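Local coordinates for protein dehydroquinate synthase (Thermus thermophilus, PDB 1UJN) that probably converts 3-deoxy-D-arabino-heptulosonate 7-phosphate to 3-dehydroquinate with release of phosphate, using NAD and a zinc or cobalt ion, at residues Lys223-His235 / His310-Val322. Sequence-based numbering, arbitrary orientation.
Sequences KRRLLNLGHTLGH and HWVVPLAPGRLVV
L229 and V312 meet in the closely packed, buried part of the contact. Methyl CD1 of L229 lies 3.7 Å from CG1 of V312 and also touches CD of P314, while CD2 of L229 meets CD2 of L320. CG of L229 is anti to the backbone N (chi1 175°), which sends the branched tip among these partners, and helices 164-181 and 247-264 pack against the same leucine. V312, whose beta branching suits a strand, turns CG2 to the carbonyl of R225. L226 adds CD2, 3.9 Å from CG2 of V322. Strands 311-314 and 319-323 form an antiparallel beta hairpin with a classic bulge where L315 and A316 face R319; it lies against the 3-10 turn 223-227 and the loop that leads into helix 231-240, whose first residue, H231, is a predicted zinc ligand. G230, the N-cap, has a positive phi (77°) that glycine adopts most easily. T232 suits its place twice over: CG2 makes a CH-pi contact over one face of W311, 3.6 Å from the six-membered ring centroid, and OG1 binds a water shared with N228 O and V312 N. A second water joins G230 N to V312 O; no direct hydrogen bond links the segments. The looser side pairs partly exposed R225 and V322: extended from CG to NE, the arginine brings NE and NH2 obliquely onto CG2 and CB of the valine. An alanine here would probably leave V322 more open to solvent.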
ATOM      1  N   LYS A 223      18.463  11.933  13.378  1.00 59.95           N
ATOM      2  CA  LYS A 223      19.063  10.664  13.781  1.00 59.40           C
ATOM      3  C   LYS A 223      18.695   9.453  12.929  1.00 58.38           C
ATOM      4  O   LYS A 223      19.518   8.563  12.722  1.00 57.95           O
ATOM      5  CB  LYS A 223      18.707  10.370  15.241  1.00 60.14           C
ATOM      6  CG  LYS A 223      19.043  11.501  16.199  1.00 61.08           C
ATOM      7  CD  LYS A 223      20.528  11.821  16.189  1.00 62.55           C
ATOM      8  CE  LYS A 223      20.838  13.006  17.085  1.00 63.67           C
ATOM      9  NZ  LYS A 223      20.419  12.761  18.495  1.00 65.01           N
ATOM     10  N   ARG A 224      17.461   9.417  12.437  1.00 57.17           N
ATOM     11  CA  ARG A 224      16.993   8.288  11.642  1.00 55.18           C
ATOM     12  C   ARG A 224      17.891   7.911  10.464  1.00 53.23           C
ATOM     13  O   ARG A 224      18.060   6.729  10.168  1.00 51.65           O
ATOM     14  CB  ARG A 224      15.575   8.552  11.141  1.00 56.09           C
ATOM     15  CG  ARG A 224      14.843   7.300  10.696  1.00 57.25           C
ATOM     16  CD  ARG A 224      13.390   7.607  10.409  1.00 59.55           C
ATOM     17  NE  ARG A 224      12.616   6.404  10.128  1.00 61.50           N
ATOM     18  CZ  ARG A 224      11.318   6.407   9.848  1.00 63.30           C
ATOM     19  NH1 ARG A 224      10.647   7.551   9.812  1.00 64.15           N
ATOM     20  NH2 ARG A 224      10.687   5.268   9.605  1.00 64.02           N
ATOM     21  N   ARG A 225      18.470   8.901   9.792  1.00 50.99           N
ATOM     22  CA  ARG A 225      19.296   8.508   8.656  1.00 48.87           C
ATOM     23  C   ARG A 225      20.686   8.043   9.098  1.00 46.12           C
ATOM     24  O   ARG A 225      21.501   7.592   8.304  1.00 44.93           O
ATOM     25  CB  ARG A 225      19.422   9.710   7.719  1.00 51.07           C
ATOM     26  CG  ARG A 225      20.314  10.808   8.299  1.00 54.30           C
ATOM     27  CD  ARG A 225      19.917  12.200   7.796  1.00 56.96           C
ATOM     28  NE  ARG A 225      21.065  13.110   7.837  1.00 59.54           N
ATOM     29  CZ  ARG A 225      21.097  14.019   8.828  1.00 60.27           C
ATOM     30  NH1 ARG A 225      20.123  14.065   9.721  1.00 60.79           N
ATOM     31  NH2 ARG A 225      22.124  14.872   8.910  1.00 61.41           N
ATOM     32  N   LEU A 226      20.935   8.056  10.405  1.00 42.25           N
ATOM     33  CA  LEU A 226      22.184   7.527  10.943  1.00 38.71           C
ATOM     34  C   LEU A 226      22.151   6.000  10.867  1.00 37.01           C
ATOM     35  O   LEU A 226      23.186   5.339  10.944  1.00 34.39           O
ATOM     36  CB  LEU A 226      22.368   7.969  12.398  1.00 40.26           C
ATOM     37  CG  LEU A 226      22.412   9.478  12.667  1.00 41.19           C
ATOM     38  CD1 LEU A 226      22.490   9.717  14.168  1.00 42.24           C
ATOM     39  CD2 LEU A 226      23.608  10.113  11.963  1.00 41.19           C
ATOM     40  N   LEU A 227      20.951   5.445  10.718  1.00 34.32           N
ATOM     41  CA  LEU A 227      20.783   3.999  10.619  1.00 34.76           C
ATOM     42  C   LEU A 227      21.440   3.492   9.337  1.00 34.37           C
ATOM     43  O   LEU A 227      21.651   2.290   9.165  1.00 34.53           O
ATOM     44  CB  LEU A 227      19.293   3.641  10.624  1.00 35.36           C
ATOM     45  CG  LEU A 227      18.515   3.997  11.895  1.00 34.69           C
ATOM     46  CD1 LEU A 227      17.024   3.856  11.644  1.00 36.90           C
ATOM     47  CD2 LEU A 227      18.957   3.092  13.037  1.00 35.68           C
ATOM     48  N   ASN A 228      21.767   4.414   8.439  1.00 33.01           N
ATOM     49  CA  ASN A 228      22.409   4.040   7.184  1.00 34.75           C
ATOM     50  C   ASN A 228      23.924   3.973   7.317  1.00 32.75           C
ATOM     51  O   ASN A 228      24.644   3.928   6.318  1.00 31.80           O
ATOM     52  CB  ASN A 228      22.023   5.022   6.076  1.00 37.10           C
ATOM     53  CG  ASN A 228      20.552   4.935   5.715  1.00 43.15           C
ATOM     54  OD1 ASN A 228      20.034   3.851   5.430  1.00 44.82           O
ATOM     55  ND2 ASN A 228      19.868   6.076   5.724  1.00 44.21           N
ATOM     56  N   LEU A 229      24.406   3.968   8.557  1.00 30.85           N
ATOM     57  CA  LEU A 229      25.840   3.888   8.821  1.00 30.56           C
ATOM     58  C   LEU A 229      26.403   2.609   8.199  1.00 31.35           C
ATOM     59  O   LEU A 229      25.904   1.516   8.464  1.00 31.03           O
ATOM     60  CB  LEU A 229      26.094   3.882  10.332  1.00 30.75           C
ATOM     61  CG  LEU A 229      27.533   3.696  10.829  1.00 29.95           C
ATOM     62  CD1 LEU A 229      28.411   4.866  10.377  1.00 29.53           C
ATOM     63  CD2 LEU A 229      27.524   3.586  12.345  1.00 29.56           C
ATOM     64  N   GLY A 230      27.434   2.758   7.369  1.00 32.47           N
ATOM     65  CA  GLY A 230      28.058   1.612   6.724  1.00 33.22           C
ATOM     66  C   GLY A 230      27.293   1.037   5.542  1.00 35.25           C
ATOM     67  O   GLY A 230      27.745   0.075   4.917  1.00 34.63           O
ATOM     68  N   HIS A 231      26.148   1.630   5.218  1.00 34.44           N
ATOM     69  CA  HIS A 231      25.327   1.135   4.116  1.00 35.48           C
ATOM     70  C   HIS A 231      25.659   1.669   2.723  1.00 33.84           C
ATOM     71  O   HIS A 231      25.276   1.059   1.725  1.00 33.31           O
ATOM     72  CB  HIS A 231      23.847   1.390   4.411  1.00 37.36           C
ATOM     73  CG  HIS A 231      23.259   0.450   5.420  1.00 39.84           C
ATOM     74  ND1 HIS A 231      23.726   0.356   6.715  1.00 40.43           N
ATOM     75  CD2 HIS A 231      22.237  -0.433   5.325  1.00 40.42           C
ATOM     76  CE1 HIS A 231      23.014  -0.541   7.375  1.00 41.10           C
ATOM     77  NE2 HIS A 231      22.104  -1.035   6.554  1.00 41.62           N
ATOM     78  N   THR A 232      26.358   2.796   2.642  1.00 33.12           N
ATOM     79  CA  THR A 232      26.710   3.356   1.338  1.00 31.75           C
ATOM     80  C   THR A 232      27.696   2.425   0.634  1.00 31.50           C
ATOM     81  O   THR A 232      27.495   2.049  -0.523  1.00 32.16           O
ATOM     82  CB  THR A 232      27.334   4.764   1.472  1.00 34.26           C
ATOM     83  OG1 THR A 232      26.411   5.634   2.142  1.00 35.39           O
ATOM     84  CG2 THR A 232      27.639   5.342   0.095  1.00 33.50           C
ATOM     85  N   LEU A 233      28.764   2.050   1.332  1.00 29.39           N
ATOM     86  CA  LEU A 233      29.735   1.140   0.747  1.00 29.46           C
ATOM     87  C   LEU A 233      29.147  -0.268   0.756  1.00 28.19           C
ATOM     88  O   LEU A 233      29.344  -1.039  -0.185  1.00 27.40           O
ATOM     89  CB  LEU A 233      31.052   1.158   1.534  1.00 28.26           C
ATOM     90  CG  LEU A 233      32.099   0.174   0.993  1.00 29.88           C
ATOM     91  CD1 LEU A 233      32.405   0.502  -0.463  1.00 30.44           C
ATOM     92  CD2 LEU A 233      33.361   0.236   1.831  1.00 29.46           C
ATOM     93  N   GLY A 234      28.416  -0.593   1.819  1.00 27.83           N
ATOM     94  CA  GLY A 234      27.811  -1.908   1.928  1.00 27.89           C
ATOM     95  C   GLY A 234      26.949  -2.230   0.723  1.00 29.65           C
ATOM     96  O   GLY A 234      27.055  -3.303   0.130  1.00 29.50           O
ATOM     97  N   HIS A 235      26.089  -1.289   0.364  1.00 30.26           N
ATOM     98  CA  HIS A 235      25.201  -1.454  -0.776  1.00 31.93           C
ATOM     99  C   HIS A 235      26.001  -1.683  -2.055  1.00 32.08           C
ATOM    100  O   HIS A 235      25.645  -2.525  -2.881  1.00 30.66           O
ATOM    101  CB  HIS A 235      24.333  -0.209  -0.934  1.00 35.84           C
ATOM    102  CG  HIS A 235      23.409  -0.267  -2.106  1.00 40.09           C
ATOM    103  ND1 HIS A 235      22.270  -1.041  -2.116  1.00 42.78           N
ATOM    104  CD2 HIS A 235      23.463   0.341  -3.313  1.00 42.90           C
ATOM    105  CE1 HIS A 235      21.660  -0.906  -3.282  1.00 44.10           C
ATOM    106  NE2 HIS A 235      22.364  -0.073  -4.026  1.00 45.83           N
ATOM    107  N   HIS A 310      25.768  11.647   0.373  1.00 55.92           N
ATOM    108  CA  HIS A 310      26.080  11.947   1.765  1.00 54.17           C
ATOM    109  C   HIS A 310      26.462  10.676   2.526  1.00 51.12           C
ATOM    110  O   HIS A 310      25.837   9.631   2.401  1.00 50.93           O
ATOM    111  CB  HIS A 310      24.850  12.593   2.411  1.00 55.65           C
ATOM    112  CG  HIS A 310      24.815  14.066   2.087  1.00 57.94           C
ATOM    113  ND1 HIS A 310      24.804  14.549   0.820  1.00 58.16           N
ATOM    114  CD2 HIS A 310      24.684  15.143   2.972  1.00 58.32           C
ATOM    115  CE1 HIS A 310      24.659  15.883   0.941  1.00 58.39           C
ATOM    116  NE2 HIS A 310      24.585  16.267   2.217  1.00 59.19           N
ATOM    117  N   TRP A 311      27.509  10.729   3.343  1.00 47.15           N
ATOM    118  CA  TRP A 311      27.947   9.567   4.105  1.00 42.27           C
ATOM    119  C   TRP A 311      27.702   9.760   5.593  1.00 39.71           C
ATOM    120  O   TRP A 311      27.812  10.874   6.105  1.00 39.06           O
ATOM    121  CB  TRP A 311      29.445   9.324   3.913  1.00 42.11           C
ATOM    122  CG  TRP A 311      29.898   9.172   2.501  1.00 40.78           C
ATOM    123  CD1 TRP A 311      30.059  10.165   1.576  1.00 40.08           C
ATOM    124  CD2 TRP A 311      30.288   7.955   1.859  1.00 40.11           C
ATOM    125  NE1 TRP A 311      30.534   9.640   0.397  1.00 40.22           N
ATOM    126  CE2 TRP A 311      30.683   8.285   0.543  1.00 39.97           C
ATOM    127  CE3 TRP A 311      30.344   6.615   2.268  1.00 39.61           C
ATOM    128  CZ2 TRP A 311      31.129   7.323  -0.368  1.00 39.50           C
ATOM    129  CZ3 TRP A 311      30.788   5.660   1.363  1.00 38.74           C
ATOM    130  CH2 TRP A 311      31.175   6.020   0.059  1.00 39.10           C
ATOM    131  N   VAL A 312      27.372   8.673   6.285  1.00 36.10           N
ATOM    132  CA  VAL A 312      27.175   8.733   7.727  1.00 34.11           C
ATOM    133  C   VAL A 312      28.561   8.451   8.297  1.00 32.57           C
ATOM    134  O   VAL A 312      29.081   7.338   8.168  1.00 28.88           O
ATOM    135  CB  VAL A 312      26.190   7.653   8.233  1.00 34.24           C
ATOM    136  CG1 VAL A 312      26.083   7.724   9.745  1.00 33.70           C
ATOM    137  CG2 VAL A 312      24.819   7.854   7.602  1.00 35.46           C
ATOM    138  N   VAL A 313      29.163   9.467   8.905  1.00 30.42           N
ATOM    139  CA  VAL A 313      30.502   9.345   9.471  1.00 30.64           C
ATOM    140  C   VAL A 313      30.478   9.331  10.993  1.00 30.89           C
ATOM    141  O   VAL A 313      29.984  10.265  11.620  1.00 30.89           O
ATOM    142  CB  VAL A 313      31.405  10.525   9.018  1.00 31.94           C
ATOM    143  CG1 VAL A 313      32.814  10.354   9.572  1.00 31.11           C
ATOM    144  CG2 VAL A 313      31.436  10.609   7.501  1.00 31.84           C
ATOM    145  N   PRO A 314      31.010   8.262  11.606  1.00 30.24           N
ATOM    146  CA  PRO A 314      31.041   8.159  13.067  1.00 31.13           C
ATOM    147  C   PRO A 314      32.318   8.803  13.609  1.00 31.16           C
ATOM    148  O   PRO A 314      33.413   8.278  13.414  1.00 29.44           O
ATOM    149  CB  PRO A 314      31.014   6.655  13.294  1.00 30.78           C
ATOM    150  CG  PRO A 314      31.885   6.161  12.174  1.00 29.96           C
ATOM    151  CD  PRO A 314      31.420   6.988  10.982  1.00 31.99           C
ATOM    152  N   LEU A 315      32.178   9.944  14.275  1.00 32.12           N
ATOM    153  CA  LEU A 315      33.338  10.636  14.837  1.00 33.41           C
ATOM    154  C   LEU A 315      33.644  10.095  16.226  1.00 35.02           C
ATOM    155  O   LEU A 315      34.777  10.173  16.708  1.00 34.74           O
ATOM    156  CB  LEU A 315      33.074  12.142  14.895  1.00 33.21           C
ATOM    157  CG  LEU A 315      32.797  12.803  13.538  1.00 34.68           C
ATOM    158  CD1 LEU A 315      32.517  14.284  13.736  1.00 35.81           C
ATOM    159  CD2 LEU A 315      33.986  12.609  12.610  1.00 33.77           C
ATOM    160  N   ALA A 316      32.620   9.534  16.858  1.00 35.21           N
ATOM    161  CA  ALA A 316      32.736   8.948  18.188  1.00 36.80           C
ATOM    162  C   ALA A 316      31.426   8.224  18.442  1.00 36.65           C
ATOM    163  O   ALA A 316      30.400   8.576  17.863  1.00 36.24           O
ATOM    164  CB  ALA A 316      32.945  10.039  19.235  1.00 36.42           C
ATOM    165  N   PRO A 317      31.440   7.188  19.295  1.00 38.81           N
ATOM    166  CA  PRO A 317      30.186   6.477  19.557  1.00 38.41           C
ATOM    167  C   PRO A 317      29.117   7.472  20.007  1.00 38.16           C
ATOM    168  O   PRO A 317      29.327   8.228  20.954  1.00 38.34           O
ATOM    169  CB  PRO A 317      30.574   5.497  20.663  1.00 39.91           C
ATOM    170  CG  PRO A 317      32.015   5.205  20.355  1.00 40.10           C
ATOM    171  CD  PRO A 317      32.559   6.579  20.034  1.00 38.53           C
ATOM    172  N   GLY A 318      27.982   7.485  19.313  1.00 37.53           N
ATOM    173  CA  GLY A 318      26.914   8.402  19.667  1.00 37.85           C
ATOM    174  C   GLY A 318      27.075   9.773  19.032  1.00 38.58           C
ATOM    175  O   GLY A 318      26.159  10.598  19.071  1.00 38.39           O
ATOM    176  N   ARG A 319      28.241  10.028  18.451  1.00 37.59           N
ATOM    177  CA  ARG A 319      28.492  11.313  17.808  1.00 38.59           C
ATOM    178  C   ARG A 319      28.848  11.110  16.340  1.00 38.03           C
ATOM    179  O   ARG A 319      30.008  10.873  15.992  1.00 36.28           O
ATOM    180  CB  ARG A 319      29.621  12.056  18.528  1.00 38.87           C
ATOM    181  CG  ARG A 319      29.778  13.506  18.092  1.00 41.68           C
ATOM    182  CD  ARG A 319      30.627  14.288  19.085  1.00 41.74           C
ATOM    183  NE  ARG A 319      32.019  13.850  19.105  1.00 42.34           N
ATOM    184  CZ  ARG A 319      32.882  14.056  18.116  1.00 42.84           C
ATOM    185  NH1 ARG A 319      32.498  14.697  17.020  1.00 43.12           N
ATOM    186  NH2 ARG A 319      34.133  13.631  18.227  1.00 44.96           N
ATOM    187  N   LEU A 320      27.838  11.204  15.483  1.00 36.86           N
ATOM    188  CA  LEU A 320      28.030  11.023  14.053  1.00 38.24           C
ATOM    189  C   LEU A 320      27.548  12.218  13.241  1.00 38.91           C
ATOM    190  O   LEU A 320      26.749  13.033  13.712  1.00 39.33           O
ATOM    191  CB  LEU A 320      27.289   9.769  13.576  1.00 38.65           C
ATOM    192  CG  LEU A 320      27.727   8.405  14.113  1.00 38.27           C
ATOM    193  CD1 LEU A 320      27.371   8.272  15.583  1.00 39.32           C
ATOM    194  CD2 LEU A 320      27.042   7.320  13.301  1.00 40.81           C
ATOM    195  N   VAL A 321      28.036  12.312  12.013  1.00 37.85           N
ATOM    196  CA  VAL A 321      27.650  13.391  11.120  1.00 39.33           C
ATOM    197  C   VAL A 321      27.325  12.833   9.742  1.00 39.86           C
ATOM    198  O   VAL A 321      27.827  11.777   9.352  1.00 39.39           O
ATOM    199  CB  VAL A 321      28.778  14.440  10.980  1.00 38.92           C
ATOM    200  CG1 VAL A 321      29.055  15.082  12.326  1.00 38.73           C
ATOM    201  CG2 VAL A 321      30.039  13.781  10.431  1.00 39.77           C
ATOM    202  N   VAL A 322      26.467  13.539   9.018  1.00 40.50           N
ATOM    203  CA  VAL A 322      26.079  13.143   7.673  1.00 42.53           C
ATOM    204  C   VAL A 322      26.503  14.296   6.777  1.00 42.89           C
ATOM    205  O   VAL A 322      26.084  15.437   6.985  1.00 43.39           O
ATOM    206  CB  VAL A 322      24.556  12.929   7.568  1.00 42.27           C
ATOM    207  CG1 VAL A 322      24.181  12.521   6.148  1.00 43.05           C
ATOM    208  CG2 VAL A 322      24.119  11.867   8.561  1.00 42.99           C
TER
HETATM  209  O   HOH W   1      26.818   5.902   4.904  1.00 33.38           O
HETATM  210  O   HOH W   2      28.698   5.193   6.554  1.00 36.45           O